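Local coordinates for cysteine desulfurase (Stenotrophomonas maltophilia, PDB 6WCI), which probably catalyses the pyridoxal-phosphate-dependent removal of sulfur from L-cysteine, yielding L-alanine and passing the sulfur to a carrier, at residues P105-L110 / E261-M266; M275-S280 / V285-P290. All blocks are in the same frame, centred on the assembly; numbering follows the deposited sequence.

Contact 1 of 2, residues P105-L110 / E261-M266; sequences PSDLVL and EHLDAM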
ATOM      1  N   PRO B 105      -5.815 -19.472  -2.980  1.00 42.41           N
ATOM      2  CA  PRO B 105      -5.876 -18.008  -3.087  1.00 37.46           C
ATOM      3  C   PRO B 105      -6.940 -17.397  -2.192  1.00 33.98           C
ATOM      4  O   PRO B 105      -6.794 -16.245  -1.766  1.00 36.09           O
ATOM      5  CB  PRO B 105      -6.162 -17.779  -4.576  1.00 35.17           C
ATOM      6  CG  PRO B 105      -6.753 -19.060  -5.066  1.00 38.26           C
ATOM      7  CD  PRO B 105      -6.160 -20.150  -4.241  1.00 37.94           C
ATOM      8  N   SER B 106      -7.994 -18.149  -1.873  1.00 36.16           N
ATOM      9  CA  SER B 106      -9.033 -17.665  -0.970  1.00 40.64           C
ATOM     10  C   SER B 106      -8.505 -17.374   0.431  1.00 39.13           C
ATOM     11  O   SER B 106      -9.129 -16.605   1.171  1.00 35.44           O
ATOM     12  CB  SER B 106     -10.164 -18.694  -0.894  1.00 47.51           C
ATOM     13  OG  SER B 106     -11.402 -18.074  -0.622  1.00 59.87           O
ATOM     14  N   ASP B 107      -7.382 -17.981   0.819  1.00 35.37           N
ATOM     15  CA  ASP B 107      -6.785 -17.775   2.128  1.00 32.56           C
ATOM     16  C   ASP B 107      -5.591 -16.834   2.089  1.00 38.15           C
ATOM     17  O   ASP B 107      -4.818 -16.787   3.053  1.00 35.94           O
ATOM     18  CB  ASP B 107      -6.353 -19.112   2.735  1.00 37.42           C
ATOM     19  CG  ASP B 107      -7.476 -20.135   2.777  1.00 48.21           C
ATOM     20  OD1 ASP B 107      -8.667 -19.735   2.770  1.00 48.93           O
ATOM     21  OD2 ASP B 107      -7.162 -21.345   2.825  1.00 47.65           O
ATOM     22  N   LEU B 108      -5.415 -16.091   1.004  1.00 35.63           N
ATOM     23  CA  LEU B 108      -4.248 -15.240   0.806  1.00 33.12           C
ATOM     24  C   LEU B 108      -4.710 -13.790   0.727  1.00 36.24           C
ATOM     25  O   LEU B 108      -5.380 -13.393  -0.236  1.00 34.75           O
ATOM     26  CB  LEU B 108      -3.493 -15.651  -0.457  1.00 27.88           C
ATOM     27  CG  LEU B 108      -2.102 -15.078  -0.687  1.00 31.37           C
ATOM     28  CD1 LEU B 108      -1.138 -15.533   0.415  1.00 29.36           C
ATOM     29  CD2 LEU B 108      -1.605 -15.499  -2.060  1.00 30.85           C
ATOM     30  N   VAL B 109      -4.345 -13.007   1.733  1.00 31.94           N
ATOM     31  CA  VAL B 109      -4.706 -11.599   1.807  1.00 28.54           C
ATOM     32  C   VAL B 109      -3.566 -10.776   1.226  1.00 33.00           C
ATOM     33  O   VAL B 109      -2.420 -10.897   1.670  1.00 29.03           O
ATOM     34  CB  VAL B 109      -4.995 -11.189   3.260  1.00 35.86           C
ATOM     35  CG1 VAL B 109      -5.381  -9.717   3.335  1.00 36.73           C
ATOM     36  CG2 VAL B 109      -6.092 -12.080   3.862  1.00 31.34           C
ATOM     37  N   LEU B 110      -3.877  -9.937   0.235  1.00 29.81           N
ATOM     38  CA  LEU B 110      -2.885  -9.084  -0.411  1.00 29.99           C
ATOM     39  C   LEU B 110      -2.808  -7.749   0.324  1.00 27.20           C
ATOM     40  O   LEU B 110      -3.842  -7.161   0.652  1.00 25.92           O
ATOM     41  CB  LEU B 110      -3.247  -8.867  -1.884  1.00 31.69           C
ATOM     42  CG  LEU B 110      -3.471 -10.134  -2.726  1.00 29.99           C
ATOM     43  CD1 LEU B 110      -3.934  -9.811  -4.129  1.00 24.35           C
ATOM     44  CD2 LEU B 110      -2.188 -10.971  -2.781  1.00 30.95           C
ATOM     45  N   GLU B 261      -9.788 -20.987   9.309  1.00 38.42           N
ATOM     46  CA  GLU B 261     -10.522 -20.809  10.562  1.00 43.98           C
ATOM     47  C   GLU B 261     -10.198 -19.474  11.225  1.00 43.91           C
ATOM     48  O   GLU B 261     -11.065 -18.874  11.865  1.00 44.78           O
ATOM     49  CB  GLU B 261     -10.219 -21.960  11.528  1.00 45.98           C
ATOM     50  CG  GLU B 261      -8.772 -22.002  11.988  1.00 50.41           C
ATOM     51  CD  GLU B 261      -8.510 -23.021  13.080  1.00 59.27           C
ATOM     52  OE1 GLU B 261      -9.423 -23.285  13.890  1.00 64.45           O
ATOM     53  OE2 GLU B 261      -7.381 -23.554  13.125  1.00 61.85           O
ATOM     54  N   HIS B 262      -8.960 -18.993  11.083  1.00 43.17           N
ATOM     55  CA  HIS B 262      -8.605 -17.704  11.665  1.00 36.76           C
ATOM     56  C   HIS B 262      -9.196 -16.559  10.860  1.00 36.80           C
ATOM     57  O   HIS B 262      -9.725 -15.599  11.432  1.00 36.97           O
ATOM     58  CB  HIS B 262      -7.086 -17.566  11.758  1.00 35.85           C
ATOM     59  CG  HIS B 262      -6.445 -18.601  12.630  1.00 43.06           C
ATOM     60  ND1 HIS B 262      -7.104 -19.189  13.685  1.00 45.87           N
ATOM     61  CD2 HIS B 262      -5.213 -19.163  12.594  1.00 38.09           C
ATOM     62  CE1 HIS B 262      -6.303 -20.067  14.268  1.00 41.12           C
ATOM     63  NE2 HIS B 262      -5.150 -20.068  13.625  1.00 40.63           N
ATOM     64  N   LEU B 263      -9.111 -16.632   9.532  1.00 31.56           N
ATOM     65  CA  LEU B 263      -9.637 -15.538   8.726  1.00 33.50           C
ATOM     66  C   LEU B 263     -11.133 -15.361   8.957  1.00 32.74           C
ATOM     67  O   LEU B 263     -11.643 -14.234   8.947  1.00 33.46           O
ATOM     68  CB  LEU B 263      -9.348 -15.779   7.246  1.00 32.00           C
ATOM     69  CG  LEU B 263      -7.894 -15.698   6.773  1.00 38.93           C
ATOM     70  CD1 LEU B 263      -7.785 -16.273   5.374  1.00 42.31           C
ATOM     71  CD2 LEU B 263      -7.393 -14.260   6.802  1.00 34.02           C
ATOM     72  N   ASP B 264     -11.855 -16.458   9.180  1.00 36.81           N
ATOM     73  CA  ASP B 264     -13.292 -16.326   9.406  1.00 38.23           C
ATOM     74  C   ASP B 264     -13.587 -15.734  10.782  1.00 38.60           C
ATOM     75  O   ASP B 264     -14.485 -14.897  10.918  1.00 37.21           O
ATOM     76  CB  ASP B 264     -13.985 -17.677   9.229  1.00 42.25           C
ATOM     77  CG  ASP B 264     -13.982 -18.156   7.782  1.00 45.79           C
ATOM     78  OD1 ASP B 264     -13.767 -17.325   6.873  1.00 45.31           O
ATOM     79  OD2 ASP B 264     -14.206 -19.361   7.555  1.00 48.39           O
ATOM     80  N   ALA B 265     -12.835 -16.140  11.812  1.00 36.26           N
ATOM     81  CA  ALA B 265     -13.111 -15.679  13.168  1.00 37.93           C
ATOM     82  C   ALA B 265     -12.621 -14.256  13.425  1.00 39.22           C
ATOM     83  O   ALA B 265     -13.181 -13.568  14.283  1.00 41.79           O
ATOM     84  CB  ALA B 265     -12.481 -16.634  14.185  1.00 42.18           C
ATOM     85  N   MET B 266     -11.584 -13.805  12.717  1.00 34.13           N
ATOM     86  CA  MET B 266     -10.993 -12.500  12.989  1.00 34.46           C
ATOM     87  C   MET B 266     -11.932 -11.375  12.554  1.00 40.03           C
ATOM     88  O   MET B 266     -12.505 -11.432  11.460  1.00 39.29           O
ATOM     89  CB  MET B 266      -9.670 -12.346  12.244  1.00 28.77           C
ATOM     90  CG  MET B 266      -8.486 -13.098  12.873  1.00 32.20           C
ATOM     91  SD  MET B 266      -7.103 -13.297  11.717  1.00 41.64           S
ATOM     92  CE  MET B 266      -6.705 -11.617  11.281  1.00 41.05           C
TER
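Asp107 and Leu263 mark the closest approach of the two backbones, their CA atoms 7.5 Å apart, where a 3-10 turn opening into strand 108-111 faces the short helix 260-265. No hydrogen bond crosses the gap, and Leu263 makes every contact from the helical side. Leu263 points its CB at the 105-110 segment, and with CG anti to the carbonyl carbon (chi1 -69°) its two methyls reach different partners. Leu263 CD1 meets backbone, coming within 3.7 Å of Asp107 CA and 3.8 Å of Asp107 O, with Asp107 CB a little farther off at 4.1 Å. Leu263 CD2 meets a side chain, Val109 CG2, at 3.9 Å; the two side chains run antiparallel past one another, meeting methyl to methyl. Ala258, Ala289 and Phe293 also pack on Leu263, so this apolar branch is buried, whereas the Asp107 carboxylate has a long, weak ion pair with Arg260. Beyond the leucine, Lys292 NZ donates to both Leu263 O and Met266 O at the C-terminal end of the helix. Within this chain, strand 108-111 is at one edge of the seven-stranded mixed sheet and pairs antiparallel with 254-258, the strand that leads into helix 260-265. The helix therefore folds back against the edge of its own sheet, in the large domain characteristic of fold-type I pyridoxal-phosphate enzymes.

Contact 2 of 2, residues M275-S280 / V285-P290; sequences MIKEVS and VFNDAP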
ATOM      1  N   MET B 275     -14.328  -4.341   1.128  1.00 29.94           N
ATOM      2  CA  MET B 275     -14.417  -5.317   2.213  1.00 29.62           C
ATOM      3  C   MET B 275     -15.821  -5.432   2.791  1.00 34.07           C
ATOM      4  O   MET B 275     -16.069  -6.316   3.617  1.00 37.23           O
ATOM      5  CB  MET B 275     -13.419  -4.987   3.334  1.00 22.23           C
ATOM      6  CG  MET B 275     -13.522  -3.582   3.923  1.00 23.56           C
ATOM      7  SD  MET B 275     -14.831  -3.371   5.150  1.00 24.01           S
ATOM      8  CE  MET B 275     -14.138  -4.328   6.518  1.00 20.85           C
ATOM      9  N   ILE B 276     -16.746  -4.583   2.370  1.00 36.30           N
ATOM     10  CA  ILE B 276     -18.121  -4.658   2.823  1.00 31.93           C
ATOM     11  C   ILE B 276     -18.924  -5.420   1.782  1.00 35.89           C
ATOM     12  O   ILE B 276     -18.526  -5.567   0.626  1.00 31.14           O
ATOM     13  CB  ILE B 276     -18.738  -3.260   3.068  1.00 32.30           C
ATOM     14  CG1 ILE B 276     -18.589  -2.384   1.820  1.00 28.79           C
ATOM     15  CG2 ILE B 276     -18.088  -2.590   4.267  1.00 35.46           C
ATOM     16  CD1 ILE B 276     -19.721  -2.508   0.829  1.00 31.64           C
ATOM     17  N   LYS B 277     -20.086  -5.890   2.192  1.00 35.82           N
ATOM     18  CA  LYS B 277     -21.067  -6.422   1.263  1.00 37.46           C
ATOM     19  C   LYS B 277     -22.271  -5.500   1.125  1.00 37.63           C
ATOM     20  O   LYS B 277     -22.746  -5.268   0.013  1.00 33.33           O
ATOM     21  CB  LYS B 277     -21.507  -7.814   1.738  1.00 47.42           C
ATOM     22  CG  LYS B 277     -22.454  -8.574   0.826  1.00 59.90           C
ATOM     23  CD  LYS B 277     -22.724  -9.978   1.387  1.00 66.82           C
ATOM     24  CE  LYS B 277     -21.418 -10.715   1.707  1.00 69.71           C
ATOM     25  NZ  LYS B 277     -21.630 -12.125   2.148  1.00 70.94           N
ATOM     26  N   GLU B 278     -22.749  -4.949   2.242  1.00 33.87           N
ATOM     27  CA  GLU B 278     -23.861  -4.007   2.288  1.00 35.48           C
ATOM     28  C   GLU B 278     -23.541  -2.992   3.370  1.00 38.95           C
ATOM     29  O   GLU B 278     -23.165  -3.377   4.483  1.00 40.48           O
ATOM     30  CB  GLU B 278     -25.189  -4.707   2.615  1.00 35.63           C
ATOM     31  CG  GLU B 278     -25.583  -5.832   1.673  1.00 48.83           C
ATOM     32  CD  GLU B 278     -26.072  -5.326   0.329  1.00 64.81           C
ATOM     33  OE1 GLU B 278     -26.392  -4.119   0.221  1.00 66.90           O
ATOM     34  OE2 GLU B 278     -26.139  -6.135  -0.620  1.00 70.09           O
ATOM     35  N   VAL B 279     -23.682  -1.709   3.059  1.00 30.44           N
ATOM     36  CA  VAL B 279     -23.459  -0.644   4.027  1.00 31.22           C
ATOM     37  C   VAL B 279     -24.772   0.074   4.272  1.00 36.51           C
ATOM     38  O   VAL B 279     -25.422   0.547   3.331  1.00 38.35           O
ATOM     39  CB  VAL B 279     -22.378   0.349   3.568  1.00 34.89           C
ATOM     40  CG1 VAL B 279     -22.342   1.540   4.512  1.00 35.59           C
ATOM     41  CG2 VAL B 279     -21.026  -0.324   3.520  1.00 24.76           C
ATOM     42  N   SER B 280     -25.159   0.145   5.537  1.00 33.70           N
ATOM     43  CA  SER B 280     -26.240   0.990   5.983  1.00 35.56           C
ATOM     44  C   SER B 280     -25.847   1.625   7.305  1.00 42.05           C
ATOM     45  O   SER B 280     -25.044   1.068   8.063  1.00 40.30           O
ATOM     46  CB  SER B 280     -27.539   0.202   6.161  1.00 37.20           C
ATOM     47  OG  SER B 280     -28.320   0.838   7.137  1.00 46.20           O
ATOM     48  N   VAL B 285     -22.770  -5.193   6.563  1.00 32.59           N
ATOM     49  CA  VAL B 285     -22.459  -6.605   6.386  1.00 38.66           C
ATOM     50  C   VAL B 285     -21.156  -6.713   5.596  1.00 35.98           C
ATOM     51  O   VAL B 285     -21.022  -6.119   4.520  1.00 33.62           O
ATOM     52  CB  VAL B 285     -23.603  -7.341   5.665  1.00 30.54           C
ATOM     53  CG1 VAL B 285     -23.253  -8.813   5.500  1.00 35.39           C
ATOM     54  CG2 VAL B 285     -24.925  -7.186   6.435  1.00 35.58           C
ATOM     55  N   PHE B 286     -20.201  -7.474   6.115  1.00 33.52           N
ATOM     56  CA  PHE B 286     -18.876  -7.528   5.512  1.00 32.55           C
ATOM     57  C   PHE B 286     -18.738  -8.712   4.562  1.00 34.27           C
ATOM     58  O   PHE B 286     -19.401  -9.742   4.718  1.00 35.07           O
ATOM     59  CB  PHE B 286     -17.794  -7.613   6.595  1.00 37.58           C
ATOM     60  CG  PHE B 286     -17.841  -6.487   7.585  1.00 36.25           C
ATOM     61  CD1 PHE B 286     -17.355  -5.236   7.248  1.00 37.25           C
ATOM     62  CD2 PHE B 286     -18.380  -6.678   8.850  1.00 35.72           C
ATOM     63  CE1 PHE B 286     -17.404  -4.189   8.153  1.00 35.07           C
ATOM     64  CE2 PHE B 286     -18.426  -5.645   9.761  1.00 32.80           C
ATOM     65  CZ  PHE B 286     -17.938  -4.394   9.413  1.00 35.07           C
ATOM     66  N   ASN B 287     -17.841  -8.561   3.583  1.00 27.39           N
ATOM     67  CA  ASN B 287     -17.459  -9.667   2.719  1.00 29.11           C
ATOM     68  C   ASN B 287     -16.762 -10.746   3.535  1.00 33.36           C
ATOM     69  O   ASN B 287     -16.386 -10.540   4.688  1.00 32.61           O
ATOM     70  CB  ASN B 287     -16.489  -9.205   1.631  1.00 29.85           C
ATOM     71  CG  ASN B 287     -17.179  -8.857   0.344  1.00 48.95           C
ATOM     72  OD1 ASN B 287     -18.260  -9.373   0.042  1.00 58.40           O
ATOM     73  ND2 ASN B 287     -16.555  -7.979  -0.439  1.00 46.23           N
ATOM     74  N   ASP B 288     -16.580 -11.910   2.913  1.00 37.69           N
ATOM     75  CA  ASP B 288     -15.747 -12.980   3.442  0.52 42.68           C
ATOM     76  C   ASP B 288     -14.284 -12.734   3.096  1.00 39.37           C
ATOM     77  O   ASP B 288     -13.949 -11.890   2.256  1.00 41.60           O
ATOM     78  CB  ASP B 288     -16.171 -14.333   2.877  0.52 45.89           C
ATOM     79  CG  ASP B 288     -17.510 -14.787   3.394  0.52 46.31           C
ATOM     80  OD1 ASP B 288     -17.874 -14.388   4.516  0.52 46.21           O
ATOM     81  OD2 ASP B 288     -18.189 -15.552   2.681  0.52 49.63           O
ATOM     82  N   ALA B 289     -13.407 -13.512   3.721  1.00 36.46           N
ATOM     83  CA  ALA B 289     -12.008 -13.498   3.354  1.00 25.79           C
ATOM     84  C   ALA B 289     -11.858 -13.998   1.917  1.00 29.32           C
ATOM     85  O   ALA B 289     -12.615 -14.866   1.470  1.00 31.83           O
ATOM     86  CB  ALA B 289     -11.201 -14.391   4.306  1.00 26.71           C
ATOM     87  N   PRO B 290     -10.859 -13.495   1.176  1.00 29.07           N
ATOM     88  CA  PRO B 290      -9.853 -12.544   1.667  1.00 28.17           C
ATOM     89  C   PRO B 290     -10.251 -11.061   1.578  1.00 31.36           C
ATOM     90  O   PRO B 290      -9.619 -10.241   2.246  1.00 30.14           O
ATOM     91  CB  PRO B 290      -8.654 -12.820   0.751  1.00 32.55           C
ATOM     92  CG  PRO B 290      -9.285 -13.201  -0.566  1.00 27.62           C
ATOM     93  CD  PRO B 290     -10.543 -13.992  -0.177  1.00 32.81           C
TER
HETATM   94  O   HOH W   1     -20.726 -11.971   5.435  1.00 75.71           O
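Val285 O faces two backbone donors at once, Lys277 N and Glu278 N, both in its carbonyl plane. Glu278 N is 3.1 Å from Val285 O, on a lone pair; Lys277 N refines to 2.5 Å from Val285 O, a doubtfully short length. In return Val285 N gives a nearly straight bond (166°) to Glu278 O at 2.8 Å. Two residues opposite one make this a classic beta bulge in an antiparallel hairpin, and the register shifts by one between the Ile276-Phe286 and Glu278-Val285 pairs. The hairpin reaches the second subunit, where Val279 N bonds to His386 ND1 and Ser280 O to Gln151 NE2, both of that subunit. Beyond the bulge, Asn287 N reaches Met275 O at 2.9 Å, lying 41° out of the carbonyl plane. Asn287 ND2 passes near Ile276 O at too poor an angle to bond and is taken up by Glu274 O instead. Phe286 O receives a water at 2.7 Å, which Lys277 NZ joins only weakly. Away from these bonds, the Met275 chain, bent at chi2 and chi3, doubles back alongside Phe286 in a Met-aromatic contact: Met275 SD sits at the ring edge, 5.0 Å from the centroid, and Met275 CE comes within 3.4 Å of Phe286 CD1. Ile276 CG2 lies 4.1 Å from Phe286 CD1.

Overall arrangement
Contacts 1 and 2 follow one another along the chain, their centres 14 Å apart, and meet where the second hairpin arm runs back into the domain. Leu263 CB lies 3.7 Å from Ala289 CB, while Pro290, after its cis peptide bond, packs against contact 1, with Pro290 CD 3.3 Å from Ser106 O. Arg260 NH2 also bonds to Ala289 O. The centre of contact 2 lies about 29 Å from the centre of the chain, against about 19 Å for contact 1, and contact 2 touches His144 and His386 of the second subunit. The hairpin probably borders that subunit's Cys384, found here as S-hydroxycysteine; the cofactor, a Schiff base on Lys246, belongs to neither contact.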